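Local coordinates for PDZ domain protein (Parabacteroides distasonis, PDB 4L8N) that is of unknown function but binds magnesium and carries PDZ domains together with a DUF4136 domain, at residues Q370-T376 with M388-K394; T121-F127 with F300-T306. All blocks are in the same frame, centred on the assembly; numbering follows the deposited sequence.

Contact 1. Residues Q370-T376 with M388-K394; sequences QYRDPKT and MFWDVFK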
loop_
_atom_site.group_PDB
_atom_site.type_symbol
_atom_site.label_atom_id
_atom_site.label_comp_id
_atom_site.label_asym_id
_atom_site.label_seq_id
_atom_site.Cartn_x
_atom_site.Cartn_y
_atom_site.Cartn_z
ATOM N N GLN A 370 -6.145 40.838 7.267
ATOM C CA GLN A 370 -5.781 41.530 6.033
ATOM C C GLN A 370 -4.267 41.495 5.745
ATOM O O GLN A 370 -3.866 41.642 4.582
ATOM C CB GLN A 370 -6.254 42.988 6.093
ATOM C CG GLN A 370 -6.083 43.657 7.458
ATOM C CD GLN A 370 -6.331 45.148 7.417
ATOM O OE1 GLN A 370 -6.233 45.811 6.365
ATOM N NE2 GLN A 370 -6.623 45.718 8.581
ATOM N N TYR A 371 -3.439 41.314 6.795
ATOM C CA TYR A 371 -1.981 41.294 6.688
ATOM C C TYR A 371 -1.386 39.879 6.650
ATOM O O TYR A 371 -0.168 39.738 6.633
ATOM C CB TYR A 371 -1.344 42.072 7.838
ATOM C CG TYR A 371 -1.861 43.473 8.068
ATOM C CD1 TYR A 371 -2.071 44.348 7.003
ATOM C CD2 TYR A 371 -2.022 43.970 9.361
ATOM C CE1 TYR A 371 -2.513 45.657 7.218
ATOM C CE2 TYR A 371 -2.452 45.279 9.587
ATOM C CZ TYR A 371 -2.696 46.117 8.513
ATOM O OH TYR A 371 -3.121 47.405 8.746
ATOM N N ARG A 372 -2.236 38.853 6.608
ATOM C CA ARG A 372 -1.849 37.449 6.521
ATOM C C ARG A 372 -1.620 37.058 5.057
ATOM O O ARG A 372 -2.209 37.688 4.177
ATOM C CB ARG A 372 -2.952 36.572 7.130
ATOM C CG ARG A 372 -3.256 36.868 8.582
ATOM C CD ARG A 372 -2.717 35.773 9.455
ATOM N NE ARG A 372 -2.898 36.071 10.871
ATOM C CZ ARG A 372 -2.075 35.651 11.825
ATOM N NH1 ARG A 372 -1.011 34.922 11.518
ATOM N NH2 ARG A 372 -2.297 35.976 13.091
ATOM N N ASP A 373 -0.808 36.007 4.794
ATOM C CA ASP A 373 -0.515 35.551 3.436
ATOM C C ASP A 373 -1.298 34.254 3.145
ATOM O O ASP A 373 -0.948 33.176 3.661
ATOM C CB ASP A 373 1.004 35.372 3.235
ATOM C CG ASP A 373 1.479 34.981 1.840
ATOM O OD1 ASP A 373 0.626 34.866 0.919
ATOM O OD2 ASP A 373 2.697 34.776 1.668
ATOM N N PRO A 374 -2.352 34.352 2.299
ATOM C CA PRO A 374 -3.191 33.169 2.017
ATOM C C PRO A 374 -2.492 32.063 1.245
ATOM O O PRO A 374 -2.965 30.937 1.294
ATOM C CB PRO A 374 -4.380 33.731 1.239
ATOM C CG PRO A 374 -3.923 35.028 0.694
ATOM C CD PRO A 374 -2.890 35.563 1.639
ATOM N N LYS A 375 -1.339 32.355 0.615
ATOM C CA LYS A 375 -0.535 31.362 -0.120
ATOM C C LYS A 375 0.121 30.372 0.840
ATOM O O LYS A 375 0.535 29.305 0.404
ATOM C CB LYS A 375 0.546 32.044 -0.987
ATOM C CG LYS A 375 -0.018 32.944 -2.098
ATOM C CD LYS A 375 1.057 33.703 -2.928
ATOM C CE LYS A 375 1.764 34.859 -2.223
ATOM N NZ LYS A 375 0.836 35.958 -1.818
ATOM N N THR A 376 0.200 30.723 2.143
ATOM C CA THR A 376 0.818 29.930 3.219
ATOM C C THR A 376 -0.202 29.152 4.080
ATOM O O THR A 376 0.227 28.391 4.951
ATOM C CB THR A 376 1.637 30.838 4.153
ATOM O OG1 THR A 376 0.749 31.704 4.855
ATOM C CG2 THR A 376 2.680 31.640 3.421
HETATM N N MSE A 388 -2.166 30.993 8.810
HETATM C CA MSE A 388 -1.422 31.727 7.791
HETATM C C MSE A 388 -0.287 32.494 8.433
HETATM O O MSE A 388 -0.451 33.043 9.536
HETATM C CB MSE A 388 -2.334 32.709 7.037
HETATM C CG MSE A 388 -3.387 32.019 6.167
HETATM SE SE MSE A 388 -4.596 33.248 5.308
HETATM C CE MSE A 388 -5.540 33.847 6.774
ATOM N N PHE A 389 0.853 32.574 7.738
ATOM C CA PHE A 389 1.926 33.415 8.229
ATOM C C PHE A 389 1.609 34.842 7.823
ATOM O O PHE A 389 0.698 35.083 7.008
ATOM C CB PHE A 389 3.300 32.972 7.695
ATOM C CG PHE A 389 3.601 31.521 7.962
ATOM C CD1 PHE A 389 3.422 30.979 9.229
ATOM C CD2 PHE A 389 4.069 30.699 6.953
ATOM C CE1 PHE A 389 3.689 29.634 9.475
ATOM C CE2 PHE A 389 4.349 29.355 7.203
ATOM C CZ PHE A 389 4.158 28.834 8.463
ATOM N N TRP A 390 2.361 35.786 8.377
ATOM C CA TRP A 390 2.214 37.178 8.020
ATOM C C TRP A 390 2.746 37.404 6.609
ATOM O O TRP A 390 3.642 36.686 6.152
ATOM C CB TRP A 390 2.983 38.052 9.018
ATOM C CG TRP A 390 2.500 37.978 10.438
ATOM C CD1 TRP A 390 3.207 37.554 11.520
ATOM C CD2 TRP A 390 1.219 38.398 10.929
ATOM N NE1 TRP A 390 2.454 37.694 12.663
ATOM C CE2 TRP A 390 1.222 38.192 12.329
ATOM C CE3 TRP A 390 0.073 38.946 10.324
ATOM C CZ2 TRP A 390 0.131 38.540 13.140
ATOM C CZ3 TRP A 390 -1.008 39.276 11.127
ATOM C CH2 TRP A 390 -0.977 39.064 12.516
ATOM N N ASP A 391 2.194 38.376 5.919
ATOM C CA ASP A 391 2.656 38.721 4.592
ATOM C C ASP A 391 3.939 39.512 4.795
ATOM O O ASP A 391 3.953 40.476 5.573
ATOM C CB ASP A 391 1.553 39.510 3.863
ATOM C CG ASP A 391 1.847 39.963 2.446
ATOM O OD1 ASP A 391 2.827 40.715 2.256
ATOM O OD2 ASP A 391 1.023 39.673 1.549
ATOM N N VAL A 392 5.021 39.078 4.131
ATOM C CA VAL A 392 6.353 39.674 4.229
ATOM C C VAL A 392 6.381 41.179 3.834
ATOM O O VAL A 392 7.251 41.893 4.320
ATOM C CB VAL A 392 7.400 38.856 3.438
ATOM C CG1 VAL A 392 8.816 39.315 3.783
ATOM C CG2 VAL A 392 7.264 37.361 3.751
ATOM N N PHE A 393 5.427 41.685 3.047
ATOM C CA PHE A 393 5.443 43.112 2.666
ATOM C C PHE A 393 4.591 43.986 3.633
ATOM O O PHE A 393 4.484 45.201 3.441
ATOM C CB PHE A 393 4.989 43.297 1.192
ATOM C CG PHE A 393 5.750 42.394 0.249
ATOM C CD1 PHE A 393 7.073 42.667 -0.087
ATOM C CD2 PHE A 393 5.183 41.206 -0.213
ATOM C CE1 PHE A 393 7.810 41.778 -0.887
ATOM C CE2 PHE A 393 5.920 40.319 -1.012
ATOM C CZ PHE A 393 7.226 40.613 -1.348
ATOM N N LYS A 394 4.040 43.378 4.697
ATOM C CA LYS A 394 3.165 44.090 5.619
ATOM C C LYS A 394 3.650 44.084 7.084
ATOM O O LYS A 394 2.878 44.498 7.953
ATOM C CB LYS A 394 1.753 43.496 5.520
ATOM C CG LYS A 394 0.992 43.987 4.304
ATOM C CD LYS A 394 -0.039 42.974 3.864
ATOM C CE LYS A 394 -0.787 43.396 2.623
ATOM N NZ LYS A 394 -1.984 42.545 2.394
HETATM O O HOH W 1 -2.212 39.916 2.598
HETATM O O HOH W 2 4.100 34.656 4.356
#
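Arg372 reaches across to Trp390 and Met388 where two pieces of the loop between helices 354-367 and 395-402 run side by side. Its CB rests 3.8 Å from CE of the selenomethionine Met388. CG passes between that methyl and Trp390 CZ3, and a bend in the chain (chi2 -107°) turns the rest along the indole. CD lies beside Met388 O, NE lies near CZ3, and the guanidinium settles flat on the six-membered ring, CZ standing 3.8 Å from its centroid with the planes 18° apart: a stacked cation-pi pair. At the tip NH1 donates to Met388 O (2.8 Å), which stands tilted from the guanidinium plane, while NH2 over CH2 also bonds Met116 O. The backbones form a single bridge at Arg372 and Trp390: Asp391 N donates to Tyr371 O (2.8 Å) and Asp373 N to Phe389 O (2.8 Å). Thr376 OG1 accepts from Phe389 N (3.0 Å), and the extended Lys394 lays its CD by the Tyr371 ring before NZ donates to Gln370 O (3.0 Å). A leucine in place of Arg372 would probably leave the Trp390 face without its cation and the Met388 and Met116 carbonyls without their donor. The arginine charge is thus held between an aromatic face and two backbone carbonyls, with no carboxylate from either segment at its tip.

Contact 2. Residues T121-F127 with F300-T306; sequences TTNEQEF and FKVSKKT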
loop_
_atom_site.group_PDB
_atom_site.type_symbol
_atom_site.label_atom_id
_atom_site.label_comp_id
_atom_site.label_asym_id
_atom_site.label_seq_id
_atom_site.Cartn_x
_atom_site.Cartn_y
_atom_site.Cartn_z
ATOM N N THR A 121 6.894 30.761 14.009
ATOM C CA THR A 121 7.778 30.148 14.991
ATOM C C THR A 121 7.056 29.154 15.895
ATOM O O THR A 121 7.712 28.233 16.391
ATOM C CB THR A 121 8.461 31.238 15.853
ATOM O OG1 THR A 121 7.492 31.954 16.624
ATOM C CG2 THR A 121 9.291 32.203 15.033
ATOM N N THR A 122 5.727 29.326 16.120
ATOM C CA THR A 122 4.977 28.508 17.089
ATOM C C THR A 122 3.733 27.877 16.517
ATOM O O THR A 122 2.667 28.501 16.494
ATOM C CB THR A 122 4.615 29.380 18.295
ATOM O OG1 THR A 122 5.785 30.101 18.708
ATOM C CG2 THR A 122 3.994 28.580 19.460
ATOM N N ASN A 123 3.846 26.605 16.130
ATOM C CA ASN A 123 2.713 25.859 15.576
ATOM C C ASN A 123 2.886 24.361 15.727
ATOM O O ASN A 123 3.977 23.877 16.035
ATOM C CB ASN A 123 2.468 26.211 14.083
ATOM C CG ASN A 123 3.562 25.800 13.126
ATOM O OD1 ASN A 123 3.686 24.632 12.726
ATOM N ND2 ASN A 123 4.323 26.775 12.668
ATOM N N GLU A 124 1.799 23.630 15.452
ATOM C CA GLU A 124 1.752 22.177 15.463
ATOM C C GLU A 124 1.154 21.686 14.173
ATOM O O GLU A 124 0.106 22.157 13.750
ATOM C CB GLU A 124 0.950 21.634 16.648
ATOM C CG GLU A 124 1.556 21.896 18.008
ATOM C CD GLU A 124 0.500 21.819 19.086
ATOM O OE1 GLU A 124 -0.563 22.465 18.922
ATOM O OE2 GLU A 124 0.719 21.085 20.076
ATOM N N GLN A 125 1.804 20.710 13.555
ATOM C CA GLN A 125 1.326 20.122 12.319
ATOM C C GLN A 125 1.510 18.604 12.365
ATOM O O GLN A 125 2.356 18.101 13.100
ATOM C CB GLN A 125 2.044 20.733 11.118
ATOM C CG GLN A 125 1.612 22.144 10.788
ATOM C CD GLN A 125 2.446 22.697 9.674
ATOM O OE1 GLN A 125 2.363 22.241 8.530
ATOM N NE2 GLN A 125 3.288 23.676 9.990
ATOM N N GLU A 126 0.673 17.890 11.615
ATOM C CA GLU A 126 0.639 16.444 11.477
ATOM C C GLU A 126 0.766 16.093 10.033
ATOM O O GLU A 126 0.339 16.867 9.169
ATOM C CB GLU A 126 -0.683 15.875 12.009
ATOM C CG GLU A 126 -0.827 15.808 13.518
ATOM C CD GLU A 126 -2.260 15.733 14.025
ATOM O OE1 GLU A 126 -3.201 15.950 13.224
ATOM O OE2 GLU A 126 -2.438 15.503 15.243
ATOM N N PHE A 127 1.336 14.919 9.765
ATOM C CA PHE A 127 1.481 14.335 8.434
ATOM C C PHE A 127 1.591 12.804 8.546
ATOM O O PHE A 127 1.942 12.275 9.607
ATOM C CB PHE A 127 2.656 14.928 7.674
ATOM C CG PHE A 127 4.019 14.737 8.284
ATOM C CD1 PHE A 127 4.513 15.639 9.224
ATOM C CD2 PHE A 127 4.864 13.727 7.831
ATOM C CE1 PHE A 127 5.798 15.486 9.753
ATOM C CE2 PHE A 127 6.153 13.582 8.355
ATOM C CZ PHE A 127 6.611 14.462 9.313
ATOM N N PHE A 300 2.861 11.238 12.080
ATOM C CA PHE A 300 3.834 12.118 12.741
ATOM C C PHE A 300 3.216 13.442 13.143
ATOM O O PHE A 300 2.334 13.951 12.451
ATOM C CB PHE A 300 5.031 12.427 11.842
ATOM C CG PHE A 300 5.849 11.250 11.385
ATOM C CD1 PHE A 300 5.488 10.531 10.252
ATOM C CD2 PHE A 300 7.014 10.889 12.057
ATOM C CE1 PHE A 300 6.263 9.451 9.820
ATOM C CE2 PHE A 300 7.796 9.833 11.610
ATOM C CZ PHE A 300 7.415 9.116 10.495
ATOM N N LYS A 301 3.740 14.031 14.231
ATOM C CA LYS A 301 3.367 15.324 14.771
ATOM C C LYS A 301 4.639 16.164 15.015
ATOM O O LYS A 301 5.536 15.734 15.748
ATOM C CB LYS A 301 2.542 15.169 16.059
ATOM C CG LYS A 301 1.719 16.416 16.373
ATOM C CD LYS A 301 1.224 16.434 17.803
ATOM C CE LYS A 301 0.966 17.840 18.290
ATOM N NZ LYS A 301 0.217 17.848 19.575
ATOM N N VAL A 302 4.714 17.348 14.356
ATOM C CA VAL A 302 5.795 18.337 14.487
ATOM C C VAL A 302 5.275 19.532 15.297
ATOM O O VAL A 302 4.330 20.193 14.877
ATOM C CB VAL A 302 6.405 18.818 13.144
ATOM C CG1 VAL A 302 7.657 19.648 13.395
ATOM C CG2 VAL A 302 6.721 17.658 12.225
ATOM N N SER A 303 5.878 19.779 16.450
ATOM C CA SER A 303 5.545 20.880 17.354
ATOM C C SER A 303 6.739 21.788 17.466
ATOM O O SER A 303 7.764 21.382 18.032
ATOM C CB SER A 303 5.145 20.362 18.733
ATOM O OG SER A 303 4.021 19.500 18.659
ATOM N N LYS A 304 6.647 22.999 16.886
ATOM C CA LYS A 304 7.762 23.916 17.001
ATOM C C LYS A 304 7.338 25.106 17.854
ATOM O O LYS A 304 6.149 25.408 17.926
ATOM C CB LYS A 304 8.344 24.307 15.630
ATOM C CG LYS A 304 7.542 25.245 14.753
ATOM C CD LYS A 304 8.438 25.667 13.602
ATOM C CE LYS A 304 7.765 26.579 12.623
ATOM N NZ LYS A 304 8.738 27.142 11.646
ATOM N N LYS A 305 8.291 25.708 18.583
ATOM C CA LYS A 305 8.035 26.866 19.457
ATOM C C LYS A 305 9.310 27.654 19.737
ATOM O O LYS A 305 10.338 27.075 20.089
ATOM C CB LYS A 305 7.402 26.441 20.796
ATOM C CG LYS A 305 7.018 27.610 21.719
ATOM C CD LYS A 305 6.493 27.171 23.103
ATOM C CE LYS A 305 5.192 26.409 22.979
ATOM N NZ LYS A 305 4.537 26.200 24.283
ATOM N N THR A 306 9.219 28.972 19.590
ATOM C CA THR A 306 10.284 29.897 19.921
ATOM C C THR A 306 9.653 31.042 20.672
ATOM O O THR A 306 8.703 31.629 20.186
ATOM C CB THR A 306 11.071 30.365 18.690
ATOM O OG1 THR A 306 11.595 29.228 18.007
ATOM C CG2 THR A 306 12.223 31.309 19.056
HETATM O O HOH W 3 10.329 28.178 16.145
HETATM O O HOH W 4 5.240 22.389 12.958
#
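Antiparallel strands 123-135 and 298-309 are neighbours within the large mixed sheet of this chain, and Phe127 with Phe300, Gln125 with Val302 and Asn123 with Lys304 are hydrogen-bonded pairs here. Each pair exchanges two backbone bonds; Val302 N to Gln125 O (2.8 Å) is typical, whereas Asn123 N to Lys304 O stretches to 3.2 Å. On the side bearing Asn123, Gln125 and Phe127, Lys304 runs extended past Asn123, its CE 3.4 Å from ND2, before NZ bonds Glu120 O; ND2 itself is held by Leu119 O. Gln125 NE2 donates to Asn123 OD1 (2.9 Å), and one water bridges that same OD1 to Val302 O. Here the sheet also meets the second subunit, whose Met223, Tyr214 and Tyr216 pack on Gln125, Phe127 and Val302 respectively, while Leu284 of helix 274-285 touches both phenylalanines. The opposite face carries Glu124 and Glu126 with Ser303 and Lys301. Lys301 stretches from a CG set opposite its own N (chi1 -159°) back to Glu124, where NZ and OE2 form a salt bridge at 3.3 Å whose hydrogen bond is weak; Glu126 OE2 instead pairs with Lys457. Along its other edge strand 298-309 is bonded to strand 438-456 through the backbones of Lys301, Ser303 and Lys305. The Phe127 and Phe300 rings lie nearly parallel, planes 13° apart, but are slid so far that they barely overlap. What sits over the Phe127 face is Phe300 CB, a CH-pi contact 3.8 Å from the ring centroid, while Val302 CG2 meets the edge of the same ring in its plane, 3.4 Å from CE1.

From the N terminus the chain first passes through a six-stranded antiparallel sheet within residues 8-101 and then helix 107-113, before entering contact 2 at 121-127. Contact 2 closes a long loop of 172 residues, which holds strands 147-150, 186-196, 240-250 and 258-268, on the far side of strand 123-135, and helix 274-285, when strand 298-309 returns beside strand 123-135. Only afterwards does contact 1 open; its 11-residue loop is closed between helices 354-367 and 395-402, so the two are in series and neither nest nor cross. Their centres lie about 19 Å apart. The short segment just before contact 2 ties them: Glu120, whose carbonyl holds Lys304, bonds Trp390 N through its carboxylate.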